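Aminotransferase (Psychrobacter arcticus 273-4, PDB 3IF2) binds pyridoxal 5'-phosphate and probably transfers amino groups between amino acids and keto acids, perhaps as a valine-pyruvate transaminase. Local coordinates at residues K334-Y337 with Q338-T342; A344-L347 with L348-L352; D381-E384 with R385-K389. All blocks are in the same frame, centred on the assembly; numbering follows the deposited sequence.

Interactions 1 and 2 follow one another along the long helix 324-351, with centres 15 Å apart; interaction 3 lies on the short helix 379-388, its centre 19 Å from that of interaction 2 and 27 Å from that of interaction 1. Helix 423-441 receives leucines from both interaction 2 and interaction 3, whose nearest atoms stay about 8 Å apart. Interaction 1 alone comes near the cofactor: the side chain of Tyr337 is about 11 Å from a bound pyridoxal phosphate and about 6 Å from the side chain of Lys276, which binds it. Interactions 2 and 3 are structural packing away from that site.

Interaction 1: residues K334-Y337 with Q338-T342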
ATOM      1  N   LYS A 334      27.667  -0.014   1.609  1.00 32.44           N
ATOM      2  CA  LYS A 334      28.470   0.307   0.395  1.00 33.51           C
ATOM      3  C   LYS A 334      29.687  -0.607   0.210  1.00 33.93           C
ATOM      4  O   LYS A 334      29.841  -1.174  -0.876  1.00 35.57           O
ATOM      5  CB  LYS A 334      28.848   1.796   0.346  1.00 34.63           C
ATOM      6  CG  LYS A 334      29.773   2.305  -0.802  1.00 35.65           C
ATOM      7  CD  LYS A 334      29.888   3.859  -0.639  1.00 36.27           C
ATOM      8  CE  LYS A 334      30.921   4.588  -1.519  1.00 37.32           C
ATOM      9  NZ  LYS A 334      30.759   6.122  -1.455  1.00 37.00           N
ATOM     10  N   PRO A 335      30.505  -0.807   1.267  1.00 33.09           N
ATOM     11  CA  PRO A 335      31.633  -1.726   1.106  1.00 32.86           C
ATOM     12  C   PRO A 335      31.237  -3.200   0.909  1.00 32.75           C
ATOM     13  O   PRO A 335      31.896  -3.897   0.129  1.00 32.93           O
ATOM     14  CB  PRO A 335      32.432  -1.525   2.412  1.00 32.64           C
ATOM     15  CG  PRO A 335      32.049  -0.135   2.866  1.00 32.57           C
ATOM     16  CD  PRO A 335      30.580  -0.138   2.579  1.00 32.73           C
ATOM     17  N   PHE A 336      30.196  -3.672   1.600  1.00 32.18           N
ATOM     18  CA  PHE A 336      29.730  -5.052   1.438  1.00 31.66           C
ATOM     19  C   PHE A 336      29.503  -5.360  -0.040  1.00 33.05           C
ATOM     20  O   PHE A 336      30.091  -6.317  -0.557  1.00 32.98           O
ATOM     21  CB  PHE A 336      28.442  -5.330   2.224  1.00 31.49           C
ATOM     22  CG  PHE A 336      27.930  -6.716   2.038  1.00 31.54           C
ATOM     23  CD1 PHE A 336      28.360  -7.742   2.859  1.00 31.45           C
ATOM     24  CD2 PHE A 336      27.049  -7.017   0.996  1.00 31.93           C
ATOM     25  CE1 PHE A 336      27.922  -9.065   2.664  1.00 31.29           C
ATOM     26  CE2 PHE A 336      26.611  -8.332   0.794  1.00 32.06           C
ATOM     27  CZ  PHE A 336      27.062  -9.359   1.635  1.00 31.86           C
ATOM     28  N   TYR A 337      28.678  -4.537  -0.707  1.00 33.32           N
ATOM     29  CA  TYR A 337      28.371  -4.742  -2.135  1.00 34.11           C
ATOM     30  C   TYR A 337      29.563  -4.567  -3.098  1.00 35.66           C
ATOM     31  O   TYR A 337      29.623  -5.269  -4.115  1.00 36.46           O
ATOM     32  CB  TYR A 337      27.135  -3.943  -2.600  1.00 33.44           C
ATOM     33  CG  TYR A 337      25.853  -4.385  -1.910  1.00 32.81           C
ATOM     34  CD1 TYR A 337      25.316  -5.645  -2.152  1.00 32.76           C
ATOM     35  CD2 TYR A 337      25.171  -3.537  -1.030  1.00 32.89           C
ATOM     36  CE1 TYR A 337      24.149  -6.070  -1.520  1.00 33.72           C
ATOM     37  CE2 TYR A 337      23.993  -3.950  -0.381  1.00 33.50           C
ATOM     38  CZ  TYR A 337      23.492  -5.216  -0.634  1.00 34.05           C
ATOM     39  OH  TYR A 337      22.346  -5.635  -0.023  1.00 35.34           O
ATOM     40  N   GLN A 338      30.502  -3.674  -2.799  1.00 37.18           N
ATOM     41  CA  GLN A 338      31.683  -3.537  -3.666  1.00 39.16           C
ATOM     42  C   GLN A 338      32.527  -4.818  -3.688  1.00 39.49           C
ATOM     43  O   GLN A 338      32.940  -5.273  -4.768  1.00 41.03           O
ATOM     44  CB  GLN A 338      32.554  -2.338  -3.313  1.00 40.33           C
ATOM     45  CG  GLN A 338      33.821  -2.294  -4.208  1.00 42.26           C
ATOM     46  CD  GLN A 338      34.431  -0.937  -4.338  1.00 43.47           C
ATOM     47  OE1 GLN A 338      34.279  -0.074  -3.465  1.00 44.03           O
ATOM     48  NE2 GLN A 338      35.134  -0.728  -5.448  1.00 44.71           N
ATOM     49  N   LYS A 339      32.799  -5.366  -2.509  1.00 38.90           N
ATOM     50  CA  LYS A 339      33.530  -6.630  -2.388  1.00 38.24           C
ATOM     51  C   LYS A 339      32.791  -7.810  -3.068  1.00 38.48           C
ATOM     52  O   LYS A 339      33.419  -8.651  -3.703  1.00 38.74           O
ATOM     53  CB  LYS A 339      33.858  -6.922  -0.918  1.00 37.97           C
ATOM     54  CG  LYS A 339      34.917  -5.952  -0.358  1.00 38.57           C
ATOM     55  CD  LYS A 339      35.387  -6.279   1.072  1.00 38.96           C
ATOM     56  CE  LYS A 339      34.521  -5.650   2.170  1.00 39.04           C
ATOM     57  NZ  LYS A 339      35.144  -5.850   3.516  1.00 37.80           N
ATOM     58  N   GLN A 340      31.466  -7.855  -2.949  1.00 38.86           N
ATOM     59  CA  GLN A 340      30.654  -8.887  -3.631  1.00 38.49           C
ATOM     60  C   GLN A 340      30.736  -8.771  -5.176  1.00 37.80           C
ATOM     61  O   GLN A 340      30.881  -9.783  -5.871  1.00 37.48           O
ATOM     62  CB  GLN A 340      29.200  -8.801  -3.185  1.00 38.08           C
ATOM     63  CG  GLN A 340      28.943  -9.137  -1.720  1.00 37.54           C
ATOM     64  CD  GLN A 340      28.831 -10.615  -1.434  1.00 37.29           C
ATOM     65  OE1 GLN A 340      29.668 -11.174  -0.739  1.00 38.65           O
ATOM     66  NE2 GLN A 340      27.800 -11.256  -1.963  1.00 36.11           N
ATOM     67  N   ALA A 341      30.644  -7.542  -5.689  1.00 37.12           N
ATOM     68  CA  ALA A 341      30.744  -7.269  -7.138  1.00 36.68           C
ATOM     69  C   ALA A 341      32.137  -7.644  -7.647  1.00 36.15           C
ATOM     70  O   ALA A 341      32.253  -8.281  -8.701  1.00 36.47           O
ATOM     71  CB  ALA A 341      30.412  -5.783  -7.460  1.00 35.76           C
ATOM     72  N   THR A 342      33.168  -7.270  -6.885  1.00 34.71           N
ATOM     73  CA  THR A 342      34.563  -7.591  -7.208  1.00 34.80           C
ATOM     74  C   THR A 342      34.802  -9.097  -7.291  1.00 35.26           C
ATOM     75  O   THR A 342      35.423  -9.589  -8.246  1.00 36.21           O
ATOM     76  CB  THR A 342      35.532  -6.964  -6.173  1.00 34.33           C
ATOM     77  OG1 THR A 342      35.294  -5.552  -6.133  1.00 34.66           O
ATOM     78  CG2 THR A 342      37.028  -7.249  -6.498  1.00 32.13           C
TER
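Gln340 lays its CG methylene over one face of the Phe336 ring, one helical turn back: CG stands 4.0 Å from the ring centroid, a CH-pi contact. The bend at chi2 (-83°) brings the amide over toward the ring, its plane 18° from the ring's. The flat amide can thus pack against the aromatic while NE2 donates to the backbone carbonyl of Ile419 and weakly to that of Ala421. Cut back to an alanine, this position would probably leave the Ile419 carbonyl without this donor and one face of the Phe336 ring without its cover. Beneath the side chains runs the i to i+4 bonding of an alpha-helix, part of the long helix 324-351. Pro335, having no N-H, leaves a kink on its N-terminal side, yet its carbonyl still serves: Lys339 N reaches Pro335 O at 3.2 Å and almost straight (178°). Ala341 N to Tyr337 O is shorter, 2.9 Å. Gln338 O takes two donors from opposite faces of its carbonyl plane, Thr342 N and the hydroxyl of the same residue, with Thr342 OG1 to Gln338 O at 2.7 Å. Tyr337 is buried, and its hydroxyl, which needs a polar partner there, is hydrogen-bonded to Ala43 N.

Interaction 2: residues A344-L347 with L348-L352; sequences AVKL and LKQAL
Leu347 and Gln350 meet at the border of the helix's buried face, where the CD2 methyl of Leu347 approaches Gln350 OE1 at 3.8 Å; the leucine also packs on Ile427 and Ile430 of helix 423-441. Both side chains start with CG anti to the carbonyl carbon. From there Gln350 runs extended (chi2 166°), which carries its amide back along the helix past Lys346 O, which lies 3.6 Å from Gln350 CG. Lys346 starts differently, with CG anti to the backbone N (chi1 177°), and its chain then bends at each later torsion. The bends fold the ammonium over toward the glutamine, bringing Lys346 NZ to 3.5 Å from Gln350 NE2, a proximity of two donors rather than a bond. Long, flexible polar chains suit the exposed positions of Lys346 and Gln350.

The segments form the C-terminal turns of helix 324-351, which covers a face of the mixed sheet containing strands 357-360 and 367-372, with helix 423-441 beside it: an alpha/beta layer, as in class I/II aminotransferases. Leu348 points into that layer: its CG sits 3.4 Å from Ala344 O, and the branched end packs on Leu357, Ile359, Leu370 and Ile430. Ala344, small enough to lie close to the sheet, touches Leu368. Val345 also reaches Leu368, while its CG1 is 4.4 Å from Lys349 CD. The lysine stays extended through chi3 before turning at chi4 (-63°); its side chain touches Phe186, and NZ bonds to Glu184 O. Backbone bonds continue to the end, Lys349 N to Val345 O at 2.9 Å, whereas Gln350 N divides between Lys346 O, 3.1 Å away, and a weak bond to Leu347 O. The helix ends at Ala351, and Leu352 packs on Leu357 and Phe372.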
ATOM      1  N   ALA A 344      32.453 -11.374  -7.751  1.00 35.57           N
ATOM      2  CA  ALA A 344      31.664 -11.850  -8.890  1.00 34.54           C
ATOM      3  C   ALA A 344      32.405 -11.644 -10.221  1.00 34.10           C
ATOM      4  O   ALA A 344      32.449 -12.567 -11.032  1.00 33.37           O
ATOM      5  CB  ALA A 344      30.272 -11.180  -8.915  1.00 34.22           C
ATOM      6  N   VAL A 345      32.998 -10.460 -10.427  1.00 33.94           N
ATOM      7  CA  VAL A 345      33.782 -10.160 -11.658  1.00 33.88           C
ATOM      8  C   VAL A 345      34.968 -11.130 -11.826  1.00 34.91           C
ATOM      9  O   VAL A 345      35.206 -11.623 -12.935  1.00 34.69           O
ATOM     10  CB  VAL A 345      34.308  -8.681 -11.702  1.00 33.26           C
ATOM     11  CG1 VAL A 345      35.273  -8.453 -12.887  1.00 32.58           C
ATOM     12  CG2 VAL A 345      33.164  -7.689 -11.745  1.00 32.57           C
ATOM     13  N   LYS A 346      35.697 -11.369 -10.724  1.00 35.93           N
ATOM     14  CA  LYS A 346      36.840 -12.306 -10.659  1.00 36.71           C
ATOM     15  C   LYS A 346      36.365 -13.655 -11.198  1.00 35.95           C
ATOM     16  O   LYS A 346      36.924 -14.161 -12.185  1.00 35.86           O
ATOM     17  CB  LYS A 346      37.317 -12.443  -9.183  1.00 38.68           C
ATOM     18  CG  LYS A 346      38.470 -13.408  -8.772  1.00 39.48           C
ATOM     19  CD  LYS A 346      39.833 -12.716  -8.628  1.00 41.73           C
ATOM     20  CE  LYS A 346      40.735 -13.384  -7.549  1.00 42.74           C
ATOM     21  NZ  LYS A 346      40.911 -14.860  -7.730  1.00 43.54           N
ATOM     22  N   LEU A 347      35.297 -14.178 -10.582  1.00 34.55           N
ATOM     23  CA  LEU A 347      34.713 -15.480 -10.943  1.00 33.88           C
ATOM     24  C   LEU A 347      34.211 -15.545 -12.392  1.00 33.94           C
ATOM     25  O   LEU A 347      34.438 -16.554 -13.061  1.00 34.27           O
ATOM     26  CB  LEU A 347      33.597 -15.880  -9.975  1.00 32.78           C
ATOM     27  CG  LEU A 347      33.951 -16.093  -8.498  1.00 32.10           C
ATOM     28  CD1 LEU A 347      32.627 -16.290  -7.729  1.00 31.26           C
ATOM     29  CD2 LEU A 347      34.940 -17.230  -8.250  1.00 30.29           C
ATOM     30  N   LEU A 348      33.579 -14.474 -12.873  1.00 34.30           N
ATOM     31  CA  LEU A 348      33.086 -14.408 -14.269  1.00 35.18           C
ATOM     32  C   LEU A 348      34.252 -14.434 -15.258  1.00 35.64           C
ATOM     33  O   LEU A 348      34.175 -15.128 -16.268  1.00 35.31           O
ATOM     34  CB  LEU A 348      32.158 -13.195 -14.526  1.00 35.06           C
ATOM     35  CG  LEU A 348      30.759 -13.244 -13.903  1.00 35.01           C
ATOM     36  CD1 LEU A 348      30.091 -11.908 -14.006  1.00 35.63           C
ATOM     37  CD2 LEU A 348      29.891 -14.290 -14.558  1.00 35.11           C
ATOM     38  N   LYS A 349      35.326 -13.708 -14.945  1.00 36.74           N
ATOM     39  CA  LYS A 349      36.547 -13.722 -15.770  1.00 37.54           C
ATOM     40  C   LYS A 349      37.296 -15.062 -15.761  1.00 37.67           C
ATOM     41  O   LYS A 349      38.001 -15.336 -16.705  1.00 37.90           O
ATOM     42  CB  LYS A 349      37.481 -12.538 -15.458  1.00 38.14           C
ATOM     43  CG  LYS A 349      36.891 -11.201 -15.954  1.00 39.09           C
ATOM     44  CD  LYS A 349      37.908 -10.065 -16.024  1.00 39.76           C
ATOM     45  CE  LYS A 349      37.358  -8.858 -16.826  1.00 40.56           C
ATOM     46  NZ  LYS A 349      37.046  -9.124 -18.287  1.00 39.96           N
ATOM     47  N   GLN A 350      37.149 -15.892 -14.726  1.00 38.37           N
ATOM     48  CA  GLN A 350      37.744 -17.253 -14.733  1.00 38.50           C
ATOM     49  C   GLN A 350      36.917 -18.192 -15.602  1.00 38.35           C
ATOM     50  O   GLN A 350      37.479 -19.039 -16.277  1.00 38.56           O
ATOM     51  CB  GLN A 350      37.855 -17.854 -13.336  1.00 38.65           C
ATOM     52  CG  GLN A 350      38.907 -17.194 -12.500  1.00 39.64           C
ATOM     53  CD  GLN A 350      38.819 -17.523 -11.002  1.00 40.56           C
ATOM     54  OE1 GLN A 350      37.845 -18.120 -10.512  1.00 40.84           O
ATOM     55  NE2 GLN A 350      39.841 -17.099 -10.265  1.00 40.84           N
ATOM     56  N   ALA A 351      35.589 -18.061 -15.541  1.00 38.91           N
ATOM     57  CA  ALA A 351      34.657 -18.891 -16.326  1.00 38.76           C
ATOM     58  C   ALA A 351      34.693 -18.533 -17.835  1.00 38.78           C
ATOM     59  O   ALA A 351      35.016 -19.365 -18.677  1.00 38.30           O
ATOM     60  CB  ALA A 351      33.235 -18.748 -15.765  1.00 38.22           C
ATOM     61  N   LEU A 352      34.388 -17.276 -18.134  1.00 39.35           N
ATOM     62  CA  LEU A 352      34.348 -16.719 -19.491  1.00 39.97           C
ATOM     63  C   LEU A 352      35.602 -15.835 -19.543  1.00 40.43           C
ATOM     64  O   LEU A 352      36.585 -16.220 -18.921  1.00 40.83           O
ATOM     65  CB  LEU A 352      33.023 -15.981 -19.661  1.00 40.37           C
ATOM     66  CG  LEU A 352      31.819 -16.880 -19.278  1.00 40.68           C
ATOM     67  CD1 LEU A 352      30.527 -16.088 -19.078  1.00 40.50           C
ATOM     68  CD2 LEU A 352      31.655 -18.034 -20.296  1.00 40.35           C
TER

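Interaction 3: residues D381-E384 with R385-K389; sequences DLYE and RLKAK
Arg385 and Asp381 form an i to i+4 salt bridge on the solvent-facing flank of the amphipathic helix 379-388. The arginine extends from CG to NE and presents the edge of its guanidinium, so that NE points at Asp381 OD1 with a nearly straight N-H (179°) at a rather long 3.3 Å. The carboxylate, its plane 59° from the guanidinium, is met from above and not within its own plane. The long arginine spans the turn to reach the short aspartate, and both charges stay near water. The apolar side is made by leucines: Leu382 CG meets Leu386 CD1 at 3.8 Å, and both residues pack on Val436 of helix 423-441.

Lys387 serves two neighbours. Its CG leaves anti to the backbone N (chi1 178°), and bends at chi3 and chi4 bring the end of the chain back toward 381-384, Lys387 CE lying 3.5 Å from Tyr383 OH. That hydroxyl is hydrogen-bonded to Asp23, while the buried tyrosine ring rests on Leu20 and Leu24 of helix 16-29. Glu384, bent at chi2, runs alongside the lysine in the same direction, and Lys387 NZ forms an i to i+3 salt bridge with Glu384 OE1 at 3.0 Å, from above the carboxylate plane.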
ATOM      1  N   ASP A 381      16.072 -17.774 -23.684  1.00 42.40           N
ATOM      2  CA  ASP A 381      16.334 -19.198 -23.900  1.00 43.63           C
ATOM      3  C   ASP A 381      17.426 -19.669 -22.924  1.00 43.10           C
ATOM      4  O   ASP A 381      17.314 -20.757 -22.352  1.00 43.53           O
ATOM      5  CB  ASP A 381      16.749 -19.439 -25.357  1.00 45.64           C
ATOM      6  CG  ASP A 381      16.292 -20.782 -25.889  1.00 47.40           C
ATOM      7  OD1 ASP A 381      16.480 -21.820 -25.196  1.00 48.94           O
ATOM      8  OD2 ASP A 381      15.756 -20.784 -27.024  1.00 47.77           O
ATOM      9  N   LEU A 382      18.475 -18.855 -22.748  1.00 41.86           N
ATOM     10  CA  LEU A 382      19.524 -19.120 -21.749  1.00 40.76           C
ATOM     11  C   LEU A 382      18.899 -19.258 -20.356  1.00 40.00           C
ATOM     12  O   LEU A 382      19.209 -20.189 -19.642  1.00 39.76           O
ATOM     13  CB  LEU A 382      20.587 -18.010 -21.734  1.00 40.13           C
ATOM     14  CG  LEU A 382      21.771 -18.119 -20.766  1.00 39.01           C
ATOM     15  CD1 LEU A 382      22.452 -19.451 -20.967  1.00 38.70           C
ATOM     16  CD2 LEU A 382      22.756 -16.948 -20.947  1.00 37.74           C
ATOM     17  N   TYR A 383      18.010 -18.338 -20.000  1.00 40.19           N
ATOM     18  CA  TYR A 383      17.273 -18.387 -18.722  1.00 40.65           C
ATOM     19  C   TYR A 383      16.568 -19.733 -18.485  1.00 41.19           C
ATOM     20  O   TYR A 383      16.644 -20.275 -17.388  1.00 40.80           O
ATOM     21  CB  TYR A 383      16.277 -17.220 -18.622  1.00 40.49           C
ATOM     22  CG  TYR A 383      15.158 -17.415 -17.629  1.00 40.48           C
ATOM     23  CD1 TYR A 383      15.335 -17.123 -16.274  1.00 40.61           C
ATOM     24  CD2 TYR A 383      13.902 -17.888 -18.046  1.00 40.63           C
ATOM     25  CE1 TYR A 383      14.286 -17.311 -15.346  1.00 40.33           C
ATOM     26  CE2 TYR A 383      12.851 -18.079 -17.130  1.00 40.45           C
ATOM     27  CZ  TYR A 383      13.057 -17.795 -15.789  1.00 40.23           C
ATOM     28  OH  TYR A 383      12.030 -17.989 -14.915  1.00 40.93           O
ATOM     29  N   GLU A 384      15.904 -20.256 -19.518  1.00 42.69           N
ATOM     30  CA  GLU A 384      15.189 -21.546 -19.437  1.00 43.04           C
ATOM     31  C   GLU A 384      16.149 -22.706 -19.209  1.00 42.51           C
ATOM     32  O   GLU A 384      15.862 -23.597 -18.413  1.00 42.44           O
ATOM     33  CB  GLU A 384      14.344 -21.817 -20.703  1.00 43.52           C
ATOM     34  CG  GLU A 384      13.184 -20.833 -20.955  1.00 44.34           C
ATOM     35  CD  GLU A 384      12.029 -20.903 -19.945  1.00 45.06           C
ATOM     36  OE1 GLU A 384      11.819 -21.974 -19.328  1.00 45.87           O
ATOM     37  OE2 GLU A 384      11.313 -19.876 -19.792  1.00 45.07           O
ATOM     38  N   ARG A 385      17.279 -22.689 -19.910  1.00 42.72           N
ATOM     39  CA  ARG A 385      18.296 -23.750 -19.782  1.00 43.47           C
ATOM     40  C   ARG A 385      18.951 -23.767 -18.411  1.00 43.32           C
ATOM     41  O   ARG A 385      19.137 -24.841 -17.833  1.00 43.80           O
ATOM     42  CB  ARG A 385      19.362 -23.625 -20.864  1.00 43.87           C
ATOM     43  CG  ARG A 385      18.844 -23.989 -22.242  1.00 44.34           C
ATOM     44  CD  ARG A 385      19.769 -23.460 -23.308  1.00 44.84           C
ATOM     45  NE  ARG A 385      19.168 -23.590 -24.635  1.00 44.97           N
ATOM     46  CZ  ARG A 385      19.602 -24.348 -25.648  1.00 44.51           C
ATOM     47  NH1 ARG A 385      20.730 -25.072 -25.583  1.00 43.58           N
ATOM     48  NH2 ARG A 385      18.902 -24.328 -26.783  1.00 44.55           N
ATOM     49  N   LEU A 386      19.298 -22.579 -17.911  1.00 42.98           N
ATOM     50  CA  LEU A 386      19.862 -22.417 -16.559  1.00 42.13           C
ATOM     51  C   LEU A 386      18.834 -22.830 -15.487  1.00 42.39           C
ATOM     52  O   LEU A 386      19.203 -23.519 -14.528  1.00 41.87           O
ATOM     53  CB  LEU A 386      20.351 -20.981 -16.325  1.00 41.02           C
ATOM     54  CG  LEU A 386      21.488 -20.454 -17.200  1.00 40.36           C
ATOM     55  CD1 LEU A 386      21.635 -18.952 -17.033  1.00 39.65           C
ATOM     56  CD2 LEU A 386      22.788 -21.170 -16.891  1.00 40.70           C
ATOM     57  N   LYS A 387      17.562 -22.438 -15.668  1.00 43.26           N
ATOM     58  CA  LYS A 387      16.464 -22.794 -14.725  1.00 44.23           C
ATOM     59  C   LYS A 387      16.305 -24.312 -14.570  1.00 44.23           C
ATOM     60  O   LYS A 387      16.100 -24.792 -13.445  1.00 44.87           O
ATOM     61  CB  LYS A 387      15.127 -22.138 -15.130  1.00 44.66           C
ATOM     62  CG  LYS A 387      13.896 -22.483 -14.244  1.00 45.33           C
ATOM     63  CD  LYS A 387      12.716 -21.491 -14.412  1.00 45.70           C
ATOM     64  CE  LYS A 387      12.216 -21.384 -15.865  1.00 46.42           C
ATOM     65  NZ  LYS A 387      11.602 -22.626 -16.429  1.00 46.25           N
ATOM     66  N   ALA A 388      16.409 -25.036 -15.693  1.00 43.84           N
ATOM     67  CA  ALA A 388      16.360 -26.512 -15.724  1.00 43.36           C
ATOM     68  C   ALA A 388      17.603 -27.165 -15.068  1.00 43.04           C
ATOM     69  O   ALA A 388      17.536 -28.343 -14.716  1.00 42.65           O
ATOM     70  CB  ALA A 388      16.157 -27.041 -17.179  1.00 42.55           C
ATOM     71  N   LYS A 389      18.721 -26.418 -14.939  1.00 42.70           N
ATOM     72  CA  LYS A 389      19.958 -26.861 -14.239  1.00 42.22           C
ATOM     73  C   LYS A 389      20.123 -26.192 -12.841  1.00 42.02           C
ATOM     74  O   LYS A 389      21.243 -26.098 -12.303  1.00 42.66           O
ATOM     75  CB  LYS A 389      21.203 -26.637 -15.126  1.00 42.08           C
ATOM     76  CG  LYS A 389      21.110 -27.323 -16.499  1.00 42.24           C
ATOM     77  CD  LYS A 389      22.383 -27.184 -17.357  1.00 42.30           C
ATOM     78  CE  LYS A 389      23.381 -28.320 -17.103  1.00 42.57           C
ATOM     79  NZ  LYS A 389      22.939 -29.652 -17.640  1.00 41.97           N
TER